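Alcohol dehydrogenase (Thermus thermophilus, PDB 2EIH) probably interconverts alcohols and carbonyl compounds with a nicotinamide coenzyme, and binds a zinc ion. Local coordinates at residues H41-V46 / G119-Y124; L149-A154 / F298-F303; A196-G199 / K203-R206. One frame throughout, in Å; residues are numbered along the deposited sequence.

Contact 1 (H41-V46 / G119-Y124)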
# COMPACT_ATOMS: atom_id res chain seq x y z
N HIS A 41 -3.51 30.35 -10.00
CA HIS A 41 -3.96 30.35 -11.38
C HIS A 41 -5.46 30.10 -11.49
O HIS A 41 -6.11 30.49 -12.47
CB HIS A 41 -3.17 29.32 -12.20
CG HIS A 41 -1.73 29.70 -12.40
ND1 HIS A 41 -1.34 30.73 -13.23
CD2 HIS A 41 -0.60 29.22 -11.84
CE1 HIS A 41 -0.03 30.87 -13.17
NE2 HIS A 41 0.45 29.97 -12.33
N LEU A 42 -6.00 29.48 -10.45
CA LEU A 42 -7.42 29.20 -10.36
C LEU A 42 -8.22 30.51 -10.35
O LEU A 42 -9.29 30.60 -10.97
CB LEU A 42 -7.71 28.40 -9.09
CG LEU A 42 -9.16 28.08 -8.76
CD1 LEU A 42 -9.86 27.48 -9.97
CD2 LEU A 42 -9.20 27.13 -7.58
N ASP A 43 -7.72 31.52 -9.65
CA ASP A 43 -8.42 32.80 -9.60
C ASP A 43 -8.53 33.36 -11.02
O ASP A 43 -9.49 34.04 -11.34
CB ASP A 43 -7.68 33.83 -8.73
CG ASP A 43 -7.23 33.28 -7.38
OD1 ASP A 43 -7.69 32.20 -6.96
OD2 ASP A 43 -6.39 33.94 -6.74
N VAL A 44 -7.54 33.06 -11.86
CA VAL A 44 -7.55 33.57 -13.23
C VAL A 44 -8.60 32.88 -14.08
O VAL A 44 -9.30 33.53 -14.86
CB VAL A 44 -6.15 33.42 -13.90
CG1 VAL A 44 -6.21 33.85 -15.35
CG2 VAL A 44 -5.14 34.26 -13.14
N TRP A 45 -8.73 31.56 -13.94
CA TRP A 45 -9.72 30.82 -14.70
C TRP A 45 -11.12 31.32 -14.33
O TRP A 45 -12.00 31.44 -15.20
CB TRP A 45 -9.59 29.31 -14.44
CG TRP A 45 -8.24 28.78 -14.81
CD1 TRP A 45 -7.42 29.26 -15.79
CD2 TRP A 45 -7.54 27.70 -14.19
NE1 TRP A 45 -6.24 28.55 -15.82
CE2 TRP A 45 -6.29 27.58 -14.84
CE3 TRP A 45 -7.83 26.81 -13.14
CZ2 TRP A 45 -5.33 26.62 -14.48
CZ3 TRP A 45 -6.88 25.85 -12.78
CH2 TRP A 45 -5.64 25.77 -13.45
N VAL A 46 -11.34 31.63 -13.05
CA VAL A 46 -12.64 32.11 -12.63
C VAL A 46 -12.86 33.51 -13.20
O VAL A 46 -13.96 33.83 -13.63
CB VAL A 46 -12.76 32.16 -11.10
CG1 VAL A 46 -14.10 32.77 -10.70
CG2 VAL A 46 -12.66 30.75 -10.54
N GLY A 119 -13.93 34.54 -1.69
CA GLY A 119 -12.64 34.13 -1.16
C GLY A 119 -11.87 35.09 -0.28
O GLY A 119 -12.44 35.85 0.51
N THR A 120 -10.55 35.07 -0.43
CA THR A 120 -9.67 35.90 0.37
C THR A 120 -9.29 37.30 -0.11
O THR A 120 -8.51 37.97 0.55
CB THR A 120 -8.37 35.11 0.70
OG1 THR A 120 -7.72 34.70 -0.51
CG2 THR A 120 -8.72 33.87 1.53
N TYR A 121 -9.82 37.74 -1.24
CA TYR A 121 -9.51 39.09 -1.74
C TYR A 121 -10.31 40.16 -0.99
O TYR A 121 -10.83 41.09 -1.60
CB TYR A 121 -9.85 39.23 -3.21
CG TYR A 121 -8.91 38.55 -4.20
CD1 TYR A 121 -8.30 37.33 -3.91
CD2 TYR A 121 -8.75 39.08 -5.47
CE1 TYR A 121 -7.57 36.65 -4.89
CE2 TYR A 121 -8.03 38.42 -6.45
CZ TYR A 121 -7.45 37.20 -6.17
OH TYR A 121 -6.79 36.53 -7.16
N ALA A 122 -10.40 40.03 0.33
CA ALA A 122 -11.12 40.99 1.16
C ALA A 122 -10.48 41.07 2.54
O ALA A 122 -9.55 40.32 2.84
CB ALA A 122 -12.58 40.57 1.29
N GLU A 123 -10.98 41.97 3.37
CA GLU A 123 -10.48 42.15 4.72
C GLU A 123 -11.02 41.10 5.68
O GLU A 123 -10.51 40.94 6.77
CB GLU A 123 -10.83 43.56 5.24
CG GLU A 123 -10.21 44.72 4.46
CD GLU A 123 -10.71 46.07 4.94
OE1 GLU A 123 -11.94 46.27 5.01
OE2 GLU A 123 -9.87 46.96 5.23
N TYR A 124 -12.07 40.40 5.28
CA TYR A 124 -12.66 39.38 6.13
C TYR A 124 -13.23 38.23 5.32
O TYR A 124 -13.65 38.40 4.18
CB TYR A 124 -13.80 39.95 6.99
CG TYR A 124 -13.38 41.08 7.88
CD1 TYR A 124 -13.35 42.40 7.42
CD2 TYR A 124 -13.00 40.83 9.20
CE1 TYR A 124 -12.94 43.44 8.25
CE2 TYR A 124 -12.58 41.87 10.03
CZ TYR A 124 -12.56 43.17 9.55
OH TYR A 124 -12.16 44.19 10.38

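Contact 2 (L149-A154 / F298-F303)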
# COMPACT_ATOMS: atom_id res chain seq x y z
N LEU A 149 -2.47 26.09 -0.70
CA LEU A 149 -2.78 25.61 -2.04
C LEU A 149 -1.62 24.88 -2.75
O LEU A 149 -1.77 23.71 -3.12
CB LEU A 149 -3.28 26.78 -2.91
CG LEU A 149 -4.11 26.64 -4.20
CD1 LEU A 149 -3.42 25.68 -5.16
CD2 LEU A 149 -5.52 26.17 -3.90
N THR A 150 -0.47 25.52 -2.95
CA THR A 150 0.61 24.83 -3.64
C THR A 150 1.24 23.70 -2.85
O THR A 150 1.53 22.65 -3.41
CB THR A 150 1.74 25.78 -4.12
OG1 THR A 150 2.13 26.66 -3.05
CG2 THR A 150 1.31 26.59 -5.33
N PHE A 151 1.47 23.89 -1.56
CA PHE A 151 2.06 22.79 -0.81
C PHE A 151 1.18 21.55 -0.77
O PHE A 151 1.68 20.44 -0.86
CB PHE A 151 2.49 23.24 0.59
CG PHE A 151 3.83 23.89 0.60
CD1 PHE A 151 3.95 25.23 0.27
CD2 PHE A 151 4.98 23.13 0.78
CE1 PHE A 151 5.21 25.81 0.10
CE2 PHE A 151 6.24 23.70 0.61
CZ PHE A 151 6.35 25.05 0.27
N LEU A 152 -0.13 21.73 -0.68
CA LEU A 152 -1.02 20.57 -0.66
C LEU A 152 -1.02 19.84 -1.99
O LEU A 152 -1.04 18.61 -2.02
CB LEU A 152 -2.45 21.00 -0.32
CG LEU A 152 -2.65 21.38 1.14
CD1 LEU A 152 -3.88 22.25 1.28
CD2 LEU A 152 -2.77 20.12 1.98
N THR A 153 -0.99 20.59 -3.08
CA THR A 153 -1.00 20.01 -4.41
C THR A 153 0.31 19.28 -4.68
O THR A 153 0.32 18.18 -5.22
CB THR A 153 -1.22 21.09 -5.47
OG1 THR A 153 -2.49 21.70 -5.26
CG2 THR A 153 -1.16 20.50 -6.87
N ALA A 154 1.42 19.90 -4.29
CA ALA A 154 2.73 19.30 -4.49
C ALA A 154 2.88 18.05 -3.62
O ALA A 154 3.54 17.09 -4.01
CB ALA A 154 3.82 20.30 -4.14
N PHE A 298 -1.49 19.66 7.98
CA PHE A 298 -0.88 19.60 9.31
C PHE A 298 0.60 19.24 9.26
O PHE A 298 1.44 19.95 9.83
CB PHE A 298 -1.66 18.61 10.19
CG PHE A 298 -3.09 19.02 10.41
CD1 PHE A 298 -4.05 18.79 9.43
CD2 PHE A 298 -3.46 19.69 11.58
CE1 PHE A 298 -5.38 19.22 9.60
CE2 PHE A 298 -4.78 20.12 11.76
CZ PHE A 298 -5.74 19.88 10.76
N PRO A 299 0.96 18.13 8.60
CA PRO A 299 2.39 17.82 8.55
C PRO A 299 3.17 18.93 7.82
O PRO A 299 4.27 19.30 8.22
CB PRO A 299 2.43 16.49 7.79
CG PRO A 299 1.23 16.54 6.93
CD PRO A 299 0.18 17.11 7.88
N ILE A 300 2.58 19.47 6.75
CA ILE A 300 3.23 20.53 5.99
C ILE A 300 3.65 21.71 6.87
O ILE A 300 4.82 22.06 6.91
CB ILE A 300 2.31 21.02 4.85
CG1 ILE A 300 2.18 19.93 3.79
CG2 ILE A 300 2.85 22.30 4.23
CD1 ILE A 300 1.18 20.25 2.66
N LEU A 301 2.69 22.29 7.59
CA LEU A 301 2.96 23.42 8.47
C LEU A 301 3.98 23.08 9.55
O LEU A 301 4.78 23.92 9.97
CB LEU A 301 1.63 23.94 9.07
CG LEU A 301 0.62 24.53 8.05
CD1 LEU A 301 -0.75 24.78 8.68
CD2 LEU A 301 1.17 25.84 7.50
N ARG A 302 3.98 21.83 9.99
CA ARG A 302 4.93 21.35 11.00
C ARG A 302 6.35 21.45 10.41
O ARG A 302 7.24 21.99 11.03
CB ARG A 302 4.60 19.90 11.38
CG ARG A 302 4.59 19.61 12.88
CD ARG A 302 3.41 18.71 13.26
NE ARG A 302 3.33 17.51 12.43
CZ ARG A 302 2.19 16.93 12.08
NH1 ARG A 302 1.04 17.46 12.48
NH2 ARG A 302 2.17 15.83 11.34
N PHE A 303 6.54 20.90 9.20
CA PHE A 303 7.84 20.96 8.53
C PHE A 303 8.24 22.41 8.26
O PHE A 303 9.43 22.75 8.26
CB PHE A 303 7.82 20.18 7.20
CG PHE A 303 7.73 18.69 7.37
CD1 PHE A 303 6.64 17.98 6.88
CD2 PHE A 303 8.72 17.99 8.07
CE1 PHE A 303 6.52 16.60 7.09
CE2 PHE A 303 8.62 16.61 8.28
CZ PHE A 303 7.52 15.92 7.80

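Contact 3 (A196-G199 / K203-R206)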
# COMPACT_ATOMS: atom_id res chain seq x y z
N ALA A 196 15.87 19.72 -11.53
CA ALA A 196 14.85 20.71 -11.87
C ALA A 196 15.12 21.37 -13.22
O ALA A 196 16.27 21.61 -13.58
CB ALA A 196 14.78 21.77 -10.78
N THR A 197 14.06 21.67 -13.97
CA THR A 197 14.22 22.32 -15.26
C THR A 197 13.51 23.67 -15.27
O THR A 197 12.45 23.84 -14.65
CB THR A 197 13.65 21.46 -16.42
OG1 THR A 197 12.22 21.36 -16.30
CG2 THR A 197 14.25 20.06 -16.39
N ALA A 198 14.11 24.64 -15.96
CA ALA A 198 13.56 25.98 -16.08
C ALA A 198 14.02 26.58 -17.40
O ALA A 198 14.82 25.97 -18.11
CB ALA A 198 14.02 26.85 -14.92
N GLY A 199 13.52 27.77 -17.72
CA GLY A 199 13.89 28.41 -18.97
C GLY A 199 15.07 29.37 -18.91
O GLY A 199 15.86 29.45 -19.84
N LYS A 203 16.35 31.14 -12.84
CA LYS A 203 15.45 30.18 -12.21
C LYS A 203 16.17 28.89 -11.82
O LYS A 203 15.94 28.35 -10.74
CB LYS A 203 14.27 29.90 -13.13
CG LYS A 203 13.34 31.09 -13.29
CD LYS A 203 12.26 30.79 -14.31
CE LYS A 203 11.20 31.89 -14.34
NZ LYS A 203 10.13 31.56 -15.32
N LEU A 204 17.06 28.40 -12.69
CA LEU A 204 17.80 27.18 -12.37
C LEU A 204 18.73 27.40 -11.19
O LEU A 204 18.90 26.52 -10.35
CB LEU A 204 18.65 26.73 -13.56
CG LEU A 204 17.90 26.14 -14.74
CD1 LEU A 204 18.91 25.67 -15.77
CD2 LEU A 204 17.03 24.98 -14.27
N ARG A 205 19.35 28.57 -11.14
CA ARG A 205 20.26 28.90 -10.05
C ARG A 205 19.43 28.96 -8.79
O ARG A 205 19.87 28.57 -7.70
CB ARG A 205 20.92 30.25 -10.29
CG ARG A 205 21.65 30.82 -9.07
CD ARG A 205 22.16 32.23 -9.38
NE ARG A 205 21.08 33.07 -9.89
CZ ARG A 205 20.11 33.58 -9.14
NH1 ARG A 205 19.15 34.32 -9.68
NH2 ARG A 205 20.12 33.39 -7.82
N ARG A 206 18.20 29.45 -8.96
CA ARG A 206 17.25 29.59 -7.88
C ARG A 206 16.79 28.21 -7.40
O ARG A 206 16.55 28.00 -6.21
CB ARG A 206 16.07 30.41 -8.38
CG ARG A 206 15.32 31.14 -7.29
CD ARG A 206 15.96 32.47 -6.93
NE ARG A 206 14.94 33.51 -6.94
CZ ARG A 206 13.97 33.62 -6.05
NH1 ARG A 206 13.88 32.76 -5.04
NH2 ARG A 206 13.06 34.58 -6.18

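Contact 1 (H41-V46 / G119-Y124)
The hydroxyl of Y121 gives its proton to D43, with Y121 OH 2.7 Å from D43 OD2. The same hydroxyl is also hydrogen-bonded to NE2 of H326, in helix 322-330, so two groups hold it from beyond its own loop. The carboxylate oxygen takes the bond on its anti side, with the donor 31° out of the carboxylate plane, and the carboxylate and ring planes stand 76° apart. Seen from Y121, the oxygen lies at the ring edge near the ring plane, and CE1 and CZ of Y121 are each 3.5 Å from OD2 of D43. The aspartate's CB is close as well, 3.2 Å from Y121 OH. With CG anti to its carbonyl carbon (chi1 -75°), the tyrosine sends its ring from the loop to the helix, bridging backbones whose nearest CA atoms, of D43 and G119, are 9.5 Å apart. D43 OD2 has a second partner in the backbone N of N40, just ahead of the segment. A phenylalanine for this tyrosine would probably leave H326 without this partner and D43 OD2 with one bond fewer, weakening the tie between loop and helix. Both residues are buried, and the chain Y121–D43–N40 joins the loop before strand 124-128 to helix 41-48, which follows strand 29-38, inside the GroES-like domain of the zinc-binding dehydrogenases.

Contact 2 (L149-A154 / F298-F303)
I300 meets F151 and L152 of helix 148-161 through its two methyl groups, and the contacts fall into two kinds. The first is apolar contact between side chains. CG2 of I300 sits 3.8 Å from CB of F151, and it also lies 4.1 Å from CG and from CD2 of the same residue. It therefore touches the base of the phenylalanine and one shoulder of its ring, approaching that ring obliquely. F151 starts out toward helix 297-306, but its ring leads off in another direction, where it touches A182 of helix 180-189. CD1 of I300 serves L152, whose CD2 is 4.0 Å from it; these two side chains cross at about a right angle. The second kind sets a methyl against backbone. CD1 of I300 comes within 3.6 Å of O of F151 and 3.9 Å of N of L152, so it rests on the peptide unit joining the two residues. An extended outer torsion (chi2 175°) carries that methyl forward, while CG2, anti to the isoleucine's own N, turns to F151. W155, one turn further along helix 148-161, also touches I300. Charge appears elsewhere on helix 297-306, where NH1 of R302 forms a salt bridge with E97 of a second subunit. The contact buries 134 Å² between the two segments and is carried by residues that are all buried. Apolar side chains, with one methyl set against a peptide unit, make up the junction, which probably depends on van der Waals fit and exclusion of water rather than directed bonds.

Contact 3 (A196-G199 / K203-R206)
A198 and L204 form the tight part of this contact, with their CA atoms only 5.8 Å apart. One leucine methyl does most of the touching: CD2 of L204 lies 3.4 Å from N of A198 and 3.5 Å from O of A196, so it presses against the strand backbone itself. The same CD2 is 3.6 Å from CB of A198. L204 does not set out straight at the strand; CG beside its backbone N (chi1 -72°) brings the branched end across. CB of A198 also meets CB of K203, at 3.5 Å, and thus sits against two successive helix residues. T197, between the two alanines, points to the other side of the strand. Past its CB the lysine loosens its hold, for its extended chain runs on to a weak hydrogen bond between NZ and O of R332, outside the pair of segments. On the outer side of the helix R205 is exposed and makes a long, weak ion pair with D202, and R206 packs on F335, away from the strand. The backbone of A198 bonds to V216, and L204 also touches T215, so the helix reaches the following strand too. Strand 193-198, helix 201-210 and strand 214-217 make a beta-alpha-beta crossover of the parallel six-stranded sheet, characteristic of the Rossmann-type domain of zinc-binding dehydrogenases.

How the contacts relate
Along the chain contact 1 closes before contact 2 opens, and contact 3 is nested in the loop that contact 2 closes. Centres of contacts 1 and 2 are about 20 Å apart, those of 2 and 3 about 22 Å, and those of 1 and 3 about 28 Å; no two touch, the nearest atoms of 1 and 2 being about 5 Å apart. Contact 1 belongs to the GroES-like part and contact 3 to the parallel sheet. Contact 2 pairs a helix preceding that sheet's first strand in sequence, 169-172, with one following its last, 285-288. It thus probably ties together the sequence ends of the Rossmann-type region, while contacts 1 and 3 each lie within one part.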